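Methionine gamma-lyase (Trichomonas vaginalis, PDB 1E5E) belongs to the family of pyridoxal-phosphate-dependent enzymes of cysteine and methionine metabolism. Local coordinates at residues 268-279 / 287-295. Residues are numbered along the deposited sequence; the frame is centred on the assembly and turned at random.
Sequences SENAMKVAEYLK and VYYPGFEDH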
ATOM      1  N   SER A 268     -25.283 -15.130   2.922  1.00 16.41           N
ATOM      2  CA  SER A 268     -26.690 -15.283   3.278  1.00 16.58           C
ATOM      3  C   SER A 268     -27.132 -16.749   3.163  1.00 17.22           C
ATOM      4  O   SER A 268     -27.776 -17.332   4.050  1.00 15.13           O
ATOM      5  CB  SER A 268     -27.529 -14.389   2.342  1.00 16.74           C
ATOM      6  OG  SER A 268     -27.285 -12.988   2.712  1.00 18.47           O
ATOM      7  N   GLU A 269     -26.726 -17.401   2.069  1.00 17.52           N
ATOM      8  CA  GLU A 269     -27.029 -18.784   1.805  1.00 19.82           C
ATOM      9  C   GLU A 269     -26.393 -19.672   2.884  1.00 19.80           C
ATOM     10  O   GLU A 269     -27.120 -20.491   3.452  1.00 18.32           O
ATOM     11  CB  GLU A 269     -26.540 -19.277   0.444  1.00 21.55           C
ATOM     12  CG  GLU A 269     -27.243 -18.623  -0.705  1.00 30.43           C
ATOM     13  CD  GLU A 269     -26.533 -18.671  -2.047  1.00 35.48           C
ATOM     14  OE1 GLU A 269     -27.159 -18.239  -3.053  1.00 38.30           O
ATOM     15  OE2 GLU A 269     -25.319 -18.979  -2.142  1.00 38.26           O
ATOM     16  N   ASN A 270     -25.140 -19.381   3.230  1.00 18.31           N
ATOM     17  CA  ASN A 270     -24.497 -20.118   4.289  1.00 18.87           C
ATOM     18  C   ASN A 270     -25.206 -19.910   5.629  1.00 17.57           C
ATOM     19  O   ASN A 270     -25.370 -20.845   6.418  1.00 16.86           O
ATOM     20  CB  ASN A 270     -23.025 -19.735   4.463  1.00 17.78           C
ATOM     21  CG  ASN A 270     -22.059 -20.398   3.521  1.00 18.61           C
ATOM     22  OD1 ASN A 270     -22.357 -21.406   2.866  1.00 19.26           O
ATOM     23  ND2 ASN A 270     -20.838 -19.855   3.490  1.00 17.81           N
ATOM     24  N   ALA A 271     -25.550 -18.664   5.903  1.00 16.42           N
ATOM     25  CA  ALA A 271     -26.170 -18.291   7.155  1.00 17.93           C
ATOM     26  C   ALA A 271     -27.525 -18.999   7.334  1.00 18.61           C
ATOM     27  O   ALA A 271     -27.779 -19.540   8.400  1.00 17.67           O
ATOM     28  CB  ALA A 271     -26.395 -16.772   7.284  1.00 14.72           C
ATOM     29  N   MET A 272     -28.317 -19.078   6.264  1.00 20.59           N
ATOM     30  CA  MET A 272     -29.583 -19.816   6.404  1.00 21.98           C
ATOM     31  C   MET A 272     -29.254 -21.246   6.841  1.00 22.80           C
ATOM     32  O   MET A 272     -29.916 -21.736   7.773  1.00 21.96           O
ATOM     33  CB  MET A 272     -30.420 -19.796   5.133  1.00 23.18           C
ATOM     34  CG  MET A 272     -31.766 -20.513   5.248  1.00 26.10           C
ATOM     35  SD  MET A 272     -32.854 -19.850   6.537  1.00 28.67           S
ATOM     36  CE  MET A 272     -33.587 -18.440   5.757  1.00 31.06           C
ATOM     37  N   LYS A 273     -28.257 -21.922   6.247  1.00 20.45           N
ATOM     38  CA  LYS A 273     -27.987 -23.297   6.648  1.00 20.09           C
ATOM     39  C   LYS A 273     -27.492 -23.385   8.090  1.00 19.74           C
ATOM     40  O   LYS A 273     -27.953 -24.249   8.845  1.00 18.57           O
ATOM     41  CB  LYS A 273     -26.937 -23.992   5.757  1.00 20.24           C
ATOM     42  CG  LYS A 273     -27.429 -24.143   4.327  1.00 22.24           C
ATOM     43  CD  LYS A 273     -26.322 -24.439   3.341  1.00 22.10           C
ATOM     44  CE  LYS A 273     -26.930 -24.626   1.927  1.00 22.08           C
ATOM     45  NZ  LYS A 273     -25.773 -24.792   0.995  1.00 23.41           N
ATOM     46  N   VAL A 274     -26.610 -22.460   8.455  1.00 18.26           N
ATOM     47  CA  VAL A 274     -26.058 -22.480   9.794  1.00 18.32           C
ATOM     48  C   VAL A 274     -27.121 -22.144  10.837  1.00 19.27           C
ATOM     49  O   VAL A 274     -27.156 -22.813  11.892  1.00 20.72           O
ATOM     50  CB  VAL A 274     -24.844 -21.550   9.946  1.00 17.08           C
ATOM     51  CG1 VAL A 274     -24.411 -21.470  11.387  1.00 15.19           C
ATOM     52  CG2 VAL A 274     -23.694 -22.049   9.049  1.00 16.79           C
ATOM     53  N   ALA A 275     -27.987 -21.200  10.514  1.00 17.67           N
ATOM     54  CA  ALA A 275     -28.999 -20.823  11.502  1.00 20.21           C
ATOM     55  C   ALA A 275     -29.941 -22.001  11.731  1.00 21.41           C
ATOM     56  O   ALA A 275     -30.270 -22.250  12.879  1.00 21.40           O
ATOM     57  CB  ALA A 275     -29.778 -19.581  11.075  1.00 18.07           C
ATOM     58  N   GLU A 276     -30.378 -22.669  10.684  1.00 22.61           N
ATOM     59  CA  GLU A 276     -31.249 -23.823  10.779  1.00 24.77           C
ATOM     60  C   GLU A 276     -30.617 -24.927  11.624  1.00 24.04           C
ATOM     61  O   GLU A 276     -31.295 -25.489  12.473  1.00 21.38           O
ATOM     62  CB  GLU A 276     -31.591 -24.422   9.398  1.00 26.80           C
ATOM     63  CG  GLU A 276     -32.515 -23.526   8.599  0.50 31.40           C
ATOM     64  CD  GLU A 276     -33.098 -23.930   7.279  0.50 33.53           C
ATOM     65  OE1 GLU A 276     -33.012 -25.077   6.794  0.50 35.85           O
ATOM     66  OE2 GLU A 276     -33.756 -23.095   6.601  0.50 35.03           O
ATOM     67  N   TYR A 277     -29.303 -25.154  11.473  1.00 22.35           N
ATOM     68  CA  TYR A 277     -28.644 -26.161  12.283  1.00 22.34           C
ATOM     69  C   TYR A 277     -28.637 -25.762  13.748  1.00 22.44           C
ATOM     70  O   TYR A 277     -28.873 -26.592  14.623  1.00 24.08           O
ATOM     71  CB  TYR A 277     -27.182 -26.380  11.775  1.00 22.48           C
ATOM     72  CG  TYR A 277     -26.482 -27.322  12.747  1.00 21.35           C
ATOM     73  CD1 TYR A 277     -26.739 -28.679  12.677  1.00 22.08           C
ATOM     74  CD2 TYR A 277     -25.598 -26.857  13.687  1.00 21.48           C
ATOM     75  CE1 TYR A 277     -26.137 -29.563  13.557  1.00 21.86           C
ATOM     76  CE2 TYR A 277     -24.966 -27.711  14.577  1.00 21.60           C
ATOM     77  CZ  TYR A 277     -25.268 -29.056  14.493  1.00 21.49           C
ATOM     78  OH  TYR A 277     -24.697 -29.926  15.358  1.00 23.83           O
ATOM     79  N   LEU A 278     -28.365 -24.498  14.078  1.00 21.69           N
ATOM     80  CA  LEU A 278     -28.282 -24.058  15.454  1.00 23.76           C
ATOM     81  C   LEU A 278     -29.636 -24.163  16.161  1.00 24.55           C
ATOM     82  O   LEU A 278     -29.740 -24.626  17.284  1.00 22.27           O
ATOM     83  CB  LEU A 278     -27.788 -22.618  15.595  1.00 22.97           C
ATOM     84  CG  LEU A 278     -26.375 -22.339  15.051  1.00 25.20           C
ATOM     85  CD1 LEU A 278     -26.082 -20.832  15.065  1.00 24.50           C
ATOM     86  CD2 LEU A 278     -25.355 -23.112  15.868  1.00 24.68           C
ATOM     87  N   LYS A 279     -30.676 -23.847  15.391  1.00 25.89           N
ATOM     88  CA  LYS A 279     -32.013 -23.838  15.941  1.00 30.31           C
ATOM     89  C   LYS A 279     -32.437 -25.236  16.406  1.00 31.32           C
ATOM     90  O   LYS A 279     -33.193 -25.384  17.370  1.00 31.61           O
ATOM     91  CB  LYS A 279     -32.953 -23.272  14.891  1.00 30.90           C
ATOM     92  CG  LYS A 279     -34.429 -23.404  15.226  1.00 35.37           C
ATOM     93  CD  LYS A 279     -35.254 -23.103  13.969  1.00 36.70           C
ATOM     94  CE  LYS A 279     -35.780 -21.687  14.035  1.00 39.39           C
ATOM     95  NZ  LYS A 279     -37.198 -21.636  14.524  1.00 41.48           N
ATOM     96  N   VAL A 287     -32.640 -18.994  18.552  1.00 21.57           N
ATOM     97  CA  VAL A 287     -31.821 -18.505  17.442  1.00 21.53           C
ATOM     98  C   VAL A 287     -32.583 -17.339  16.796  1.00 22.61           C
ATOM     99  O   VAL A 287     -33.742 -17.430  16.414  1.00 20.91           O
ATOM    100  CB  VAL A 287     -31.482 -19.530  16.367  1.00 21.12           C
ATOM    101  CG1 VAL A 287     -30.647 -18.870  15.238  1.00 20.07           C
ATOM    102  CG2 VAL A 287     -30.719 -20.736  16.900  1.00 19.06           C
ATOM    103  N   TYR A 288     -31.931 -16.201  16.715  1.00 22.72           N
ATOM    104  CA  TYR A 288     -32.430 -15.001  16.039  1.00 22.64           C
ATOM    105  C   TYR A 288     -31.779 -14.946  14.659  1.00 22.35           C
ATOM    106  O   TYR A 288     -30.531 -15.005  14.577  1.00 22.25           O
ATOM    107  CB  TYR A 288     -31.985 -13.759  16.815  1.00 22.91           C
ATOM    108  CG  TYR A 288     -32.707 -13.554  18.126  1.00 26.39           C
ATOM    109  CD1 TYR A 288     -32.025 -13.210  19.279  1.00 26.08           C
ATOM    110  CD2 TYR A 288     -34.099 -13.688  18.186  1.00 27.57           C
ATOM    111  CE1 TYR A 288     -32.700 -13.045  20.476  1.00 29.27           C
ATOM    112  CE2 TYR A 288     -34.771 -13.505  19.382  1.00 28.87           C
ATOM    113  CZ  TYR A 288     -34.071 -13.181  20.525  1.00 29.65           C
ATOM    114  OH  TYR A 288     -34.718 -12.989  21.729  1.00 28.76           O
ATOM    115  N   TYR A 289     -32.534 -15.011  13.596  1.00 23.22           N
ATOM    116  CA  TYR A 289     -32.100 -14.945  12.205  1.00 23.63           C
ATOM    117  C   TYR A 289     -33.265 -14.307  11.470  1.00 22.53           C
ATOM    118  O   TYR A 289     -34.336 -14.885  11.553  1.00 22.29           O
ATOM    119  CB  TYR A 289     -31.786 -16.305  11.528  1.00 23.76           C
ATOM    120  CG  TYR A 289     -31.237 -16.162  10.120  1.00 23.73           C
ATOM    121  CD1 TYR A 289     -30.095 -15.396   9.888  1.00 23.56           C
ATOM    122  CD2 TYR A 289     -31.830 -16.738   9.003  1.00 23.88           C
ATOM    123  CE1 TYR A 289     -29.591 -15.209   8.608  1.00 22.50           C
ATOM    124  CE2 TYR A 289     -31.343 -16.555   7.719  1.00 23.34           C
ATOM    125  CZ  TYR A 289     -30.206 -15.796   7.536  1.00 24.74           C
ATOM    126  OH  TYR A 289     -29.693 -15.595   6.241  1.00 25.99           O
ATOM    127  N   PRO A 290     -33.062 -13.307  10.622  1.00 24.41           N
ATOM    128  CA  PRO A 290     -34.201 -12.660   9.958  1.00 23.10           C
ATOM    129  C   PRO A 290     -34.938 -13.578   9.026  1.00 24.67           C
ATOM    130  O   PRO A 290     -36.142 -13.392   8.757  1.00 24.28           O
ATOM    131  CB  PRO A 290     -33.584 -11.454   9.254  1.00 22.70           C
ATOM    132  CG  PRO A 290     -32.377 -11.144  10.083  1.00 22.22           C
ATOM    133  CD  PRO A 290     -31.826 -12.504  10.497  1.00 20.34           C
ATOM    134  N   GLY A 291     -34.281 -14.602   8.479  1.00 25.71           N
ATOM    135  CA  GLY A 291     -34.931 -15.507   7.538  1.00 27.78           C
ATOM    136  C   GLY A 291     -35.947 -16.450   8.173  1.00 30.71           C
ATOM    137  O   GLY A 291     -36.804 -16.983   7.433  1.00 31.25           O
ATOM    138  N   PHE A 292     -35.908 -16.653   9.476  1.00 30.75           N
ATOM    139  CA  PHE A 292     -36.869 -17.565  10.088  1.00 32.81           C
ATOM    140  C   PHE A 292     -38.303 -17.105   9.911  1.00 36.19           C
ATOM    141  O   PHE A 292     -38.691 -15.993  10.293  1.00 37.08           O
ATOM    142  CB  PHE A 292     -36.519 -17.754  11.569  1.00 30.37           C
ATOM    143  CG  PHE A 292     -35.303 -18.608  11.786  1.00 28.96           C
ATOM    144  CD1 PHE A 292     -34.864 -19.506  10.827  1.00 29.13           C
ATOM    145  CD2 PHE A 292     -34.606 -18.522  12.977  1.00 27.96           C
ATOM    146  CE1 PHE A 292     -33.736 -20.286  11.043  1.00 29.37           C
ATOM    147  CE2 PHE A 292     -33.484 -19.312  13.199  1.00 27.25           C
ATOM    148  CZ  PHE A 292     -33.061 -20.189  12.252  1.00 27.15           C
ATOM    149  N   GLU A 293     -39.135 -18.021   9.416  1.00 39.52           N
ATOM    150  CA  GLU A 293     -40.560 -17.833   9.173  1.00 42.04           C
ATOM    151  C   GLU A 293     -41.382 -17.512  10.417  1.00 44.33           C
ATOM    152  O   GLU A 293     -42.302 -16.682  10.365  1.00 46.04           O
ATOM    153  CB  GLU A 293     -41.149 -19.079   8.492  1.00 42.32           C
ATOM    154  N   ASP A 294     -41.065 -18.133  11.554  1.00 46.89           N
ATOM    155  CA  ASP A 294     -41.701 -17.844  12.830  1.00 50.00           C
ATOM    156  C   ASP A 294     -41.344 -16.468  13.396  1.00 50.88           C
ATOM    157  O   ASP A 294     -42.252 -15.688  13.760  1.00 52.80           O
ATOM    158  CB  ASP A 294     -41.465 -18.872  13.947  1.00 51.08           C
ATOM    159  CG  ASP A 294     -40.032 -19.008  14.442  1.00 52.48           C
ATOM    160  OD1 ASP A 294     -39.337 -19.613  13.576  1.00 52.45           O
ATOM    161  OD2 ASP A 294     -39.607 -18.562  15.555  1.00 52.84           O
ATOM    162  N   HIS A 295     -40.058 -16.165  13.577  1.00 50.77           N
ATOM    163  CA  HIS A 295     -39.577 -14.928  14.145  1.00 49.10           C
ATOM    164  C   HIS A 295     -40.405 -13.678  13.865  1.00 48.56           C
ATOM    165  O   HIS A 295     -41.007 -13.460  12.809  1.00 48.30           O
TER
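The ring of F292 is held between K279 and Y289. K279 CE lies over the centre of one face, 3.5 Å from the ring centroid, in a CH-pi contact. Y289 CB covers the opposite face, away from its centre. A275 O and E276 N come to the ring edge, near its plane. The ring of Y289 meets M272 CE at its edge, with M272 CE 3.5 Å from Y289 CE2. Here helix 260-279 packs beside edge strand 284-288 of the smaller mixed sheet, in an enzyme of the PLP-dependent aminotransferase clan. A type I turn, Y289 to F292, follows the strand and carries both aromatic residues.

K279 starts with CG anti to the backbone N (chi1 170°). Its chain then bends at chi3 and chi4 and lies across the F292 face. This puts K279 NZ 4.5 Å from the F292 centroid, a cation-pi contact. A sulfate ion, probably from the crystallisation liquor, lies next to K279 and D294.

Farther in, A275 CB touches both aromatic rings, 3.5 Å from F292 CZ and 3.8 Å from Y289 CG. M272 bends at chi2 and chi3, which brings SD beside the Y289 ring in an oblique Met-aromatic contact. Its CE also packs on G291 CA. V287 CG2 packs against the last helical turn, 3.7 Å from L278 CB. I312 of strand 311-316 touches both A275 and V287. The hydroxyl of Y289 passes A271 CB and is hydrogen-bonded to G309 O. At the exposed end of the contact, K279 NZ forms a salt bridge with D294 OD1 at 3.1 Å, on the syn side and 34° out of the carboxylate plane.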